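Local coordinates for inactivation-no-after-potential D protein (Drosophila melanogaster, PDB 5F67) that binds the tail of the TRP channel through its third PDZ domain, probably as a scaffold of photoreceptor signalling, at residues Ala24-Arg30 with Val99-Leu105. Sequence-based numbering, arbitrary orientation.
Sequences ARTVQVR and VVTMILL
Arg25, Val27 and Val29 pair with Leu104, Met102 and Val100 as the hydrogen-bonded pairs of two antiparallel strands. Each of the six residues gives its N-H and its carbonyl to its partner. All six bonds are fairly straight at the hydrogen. At Val29 and Val100 the donors come in off the C=O axis; Val100 N, 2.8 Å from Val29 O, stands 44° out of its carbonyl plane. Between the pairs, carbonyls take a second, weaker contact, such as Ile103 CA at 3.3 Å from Arg25 O. The N-H of Thr101, turned away from strand 25-30, is taken by Asn77 OD1, and the backbone of Ile103 bonds to strand 72-76.

One side-chain bond crosses on the face of Thr26, Gln28, Thr101 and Ile103. Gln28 is bent at chi2 (-72°), which lays its amide alongside Thr101. Thr101 OG1 donates to Gln28 OE1 at 2.8 Å. Nearby, Val99 CG2 lies over one face of the Arg30 guanidinium, 3.5 Å from CZ of Arg30.

On the face of Val27, Val29, Met102 and Leu104, Val27 CG2 meets Leu104 CD1 at 3.8 Å, and Val29 CG2 meets Met102 CE at 3.7 Å. The Arg25 guanidinium rests one face on Leu104 CB. Its NH2 is held by a salt bridge to Asp71 and a hydrogen bond to Gly66 O. The two strands, first and last in the chain, lie side by side in the antiparallel sheet, as is characteristic of the PDZ fold.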
loop_
_atom_site.group_PDB
_atom_site.type_symbol
_atom_site.label_atom_id
_atom_site.label_comp_id
_atom_site.label_asym_id
_atom_site.label_seq_id
_atom_site.Cartn_x
_atom_site.Cartn_y
_atom_site.Cartn_z
ATOM N N ALA A 24 -8.385 -8.851 -6.629
ATOM C CA ALA A 24 -7.785 -8.134 -5.500
ATOM C C ALA A 24 -7.664 -9.073 -4.299
ATOM O O ALA A 24 -8.356 -10.098 -4.230
ATOM C CB ALA A 24 -8.615 -6.905 -5.130
ATOM N N ARG A 25 -6.788 -8.726 -3.360
ATOM C CA ARG A 25 -6.588 -9.572 -2.191
ATOM C C ARG A 25 -6.435 -8.702 -0.950
ATOM O O ARG A 25 -6.172 -7.503 -1.039
ATOM C CB ARG A 25 -5.331 -10.435 -2.377
ATOM C CG ARG A 25 -4.029 -9.613 -2.400
ATOM C CD ARG A 25 -2.826 -10.421 -2.910
ATOM N NE ARG A 25 -1.557 -9.707 -2.688
ATOM C CZ ARG A 25 -1.082 -8.772 -3.503
ATOM N NH1 ARG A 25 -1.773 -8.442 -4.586
ATOM N NH2 ARG A 25 0.083 -8.172 -3.246
ATOM N N THR A 26 -6.619 -9.305 0.215
ATOM C CA THR A 26 -6.471 -8.572 1.462
ATOM C C THR A 26 -5.181 -8.981 2.157
ATOM O O THR A 26 -4.937 -10.174 2.352
ATOM C CB THR A 26 -7.654 -8.905 2.402
ATOM O OG1 THR A 26 -8.869 -8.406 1.825
ATOM C CG2 THR A 26 -7.444 -8.272 3.764
ATOM N N VAL A 27 -4.358 -8.004 2.537
ATOM C CA VAL A 27 -3.193 -8.293 3.368
ATOM C C VAL A 27 -3.333 -7.608 4.718
ATOM O O VAL A 27 -4.007 -6.587 4.835
ATOM C CB VAL A 27 -1.865 -7.860 2.703
ATOM C CG1 VAL A 27 -1.698 -8.563 1.358
ATOM C CG2 VAL A 27 -1.803 -6.337 2.529
ATOM N N GLN A 28 -2.689 -8.171 5.736
ATOM C CA GLN A 28 -2.737 -7.611 7.081
ATOM C C GLN A 28 -1.304 -7.316 7.487
ATOM O O GLN A 28 -0.526 -8.237 7.736
ATOM C CB GLN A 28 -3.329 -8.641 8.057
ATOM C CG GLN A 28 -4.716 -9.173 7.649
ATOM C CD GLN A 28 -5.829 -8.146 7.823
ATOM O OE1 GLN A 28 -5.611 -7.043 8.348
ATOM N NE2 GLN A 28 -7.035 -8.499 7.369
ATOM N N VAL A 29 -0.944 -6.039 7.565
ATOM C CA VAL A 29 0.457 -5.693 7.774
ATOM C C VAL A 29 0.621 -4.886 9.059
ATOM O O VAL A 29 0.010 -3.828 9.215
ATOM C CB VAL A 29 0.995 -4.873 6.596
ATOM C CG1 VAL A 29 2.471 -4.532 6.812
ATOM C CG2 VAL A 29 0.793 -5.641 5.287
ATOM N N ARG A 30 1.437 -5.384 9.984
ATOM C CA ARG A 30 1.620 -4.674 11.244
ATOM C C ARG A 30 2.579 -3.506 11.087
ATOM O O ARG A 30 3.702 -3.664 10.582
ATOM C CB ARG A 30 2.113 -5.625 12.345
ATOM C CG ARG A 30 2.104 -4.999 13.752
ATOM C CD ARG A 30 2.550 -6.002 14.832
ATOM N NE ARG A 30 1.748 -7.222 14.723
ATOM C CZ ARG A 30 0.593 -7.427 15.349
ATOM N NH1 ARG A 30 0.104 -6.511 16.184
ATOM N NH2 ARG A 30 -0.072 -8.560 15.142
ATOM N N VAL A 99 -2.157 -3.455 13.316
ATOM C CA VAL A 99 -2.343 -4.210 12.077
ATOM C C VAL A 99 -3.201 -3.434 11.085
ATOM O O VAL A 99 -4.371 -3.139 11.346
ATOM C CB VAL A 99 -2.978 -5.571 12.344
ATOM C CG1 VAL A 99 -3.160 -6.348 11.032
ATOM C CG2 VAL A 99 -2.088 -6.367 13.287
ATOM N N VAL A 100 -2.609 -3.131 9.932
ATOM C CA VAL A 100 -3.265 -2.314 8.924
ATOM C C VAL A 100 -3.712 -3.227 7.798
ATOM O O VAL A 100 -2.907 -3.972 7.231
ATOM C CB VAL A 100 -2.318 -1.224 8.382
ATOM C CG1 VAL A 100 -3.057 -0.314 7.381
ATOM C CG2 VAL A 100 -1.742 -0.397 9.532
ATOM N N THR A 101 -5.009 -3.193 7.512
ATOM C CA THR A 101 -5.595 -4.021 6.474
ATOM C C THR A 101 -5.474 -3.250 5.169
ATOM O O THR A 101 -5.895 -2.091 5.086
ATOM C CB THR A 101 -7.085 -4.249 6.738
ATOM O OG1 THR A 101 -7.262 -4.841 8.030
ATOM C CG2 THR A 101 -7.693 -5.164 5.660
ATOM N N MET A 102 -4.892 -3.868 4.150
ATOM C CA MET A 102 -4.851 -3.219 2.851
ATOM C C MET A 102 -5.430 -4.151 1.797
ATOM O O MET A 102 -5.189 -5.356 1.829
ATOM C CB MET A 102 -3.414 -2.852 2.486
ATOM C CG MET A 102 -2.813 -1.789 3.409
ATOM S SD MET A 102 -1.189 -1.248 2.846
ATOM C CE MET A 102 -0.165 -2.639 3.326
ATOM N N ILE A 103 -6.199 -3.588 0.872
ATOM C CA ILE A 103 -6.673 -4.368 -0.253
ATOM C C ILE A 103 -5.815 -3.949 -1.420
ATOM O O ILE A 103 -5.717 -2.757 -1.742
ATOM C CB ILE A 103 -8.147 -4.090 -0.581
ATOM C CG1 ILE A 103 -9.032 -4.560 0.582
ATOM C CG2 ILE A 103 -8.548 -4.836 -1.844
ATOM C CD1 ILE A 103 -10.509 -4.281 0.378
ATOM N N LEU A 104 -5.180 -4.934 -2.044
ATOM C CA LEU A 104 -4.204 -4.678 -3.095
ATOM C C LEU A 104 -4.550 -5.456 -4.348
ATOM O O LEU A 104 -5.088 -6.553 -4.275
ATOM C CB LEU A 104 -2.815 -5.111 -2.621
ATOM C CG LEU A 104 -2.193 -4.328 -1.463
ATOM C CD1 LEU A 104 -0.968 -5.068 -0.920
ATOM C CD2 LEU A 104 -1.828 -2.905 -1.893
ATOM N N LEU A 105 -4.203 -4.903 -5.504
ATOM C CA LEU A 105 -4.421 -5.600 -6.770
ATOM C C LEU A 105 -3.111 -5.657 -7.544
ATOM O O LEU A 105 -2.541 -4.617 -7.905
ATOM C CB LEU A 105 -5.484 -4.880 -7.608
ATOM C CG LEU A 105 -5.719 -5.444 -9.015
ATOM C CD1 LEU A 105 -6.344 -6.841 -8.965
ATOM C CD2 LEU A 105 -6.604 -4.509 -9.811
#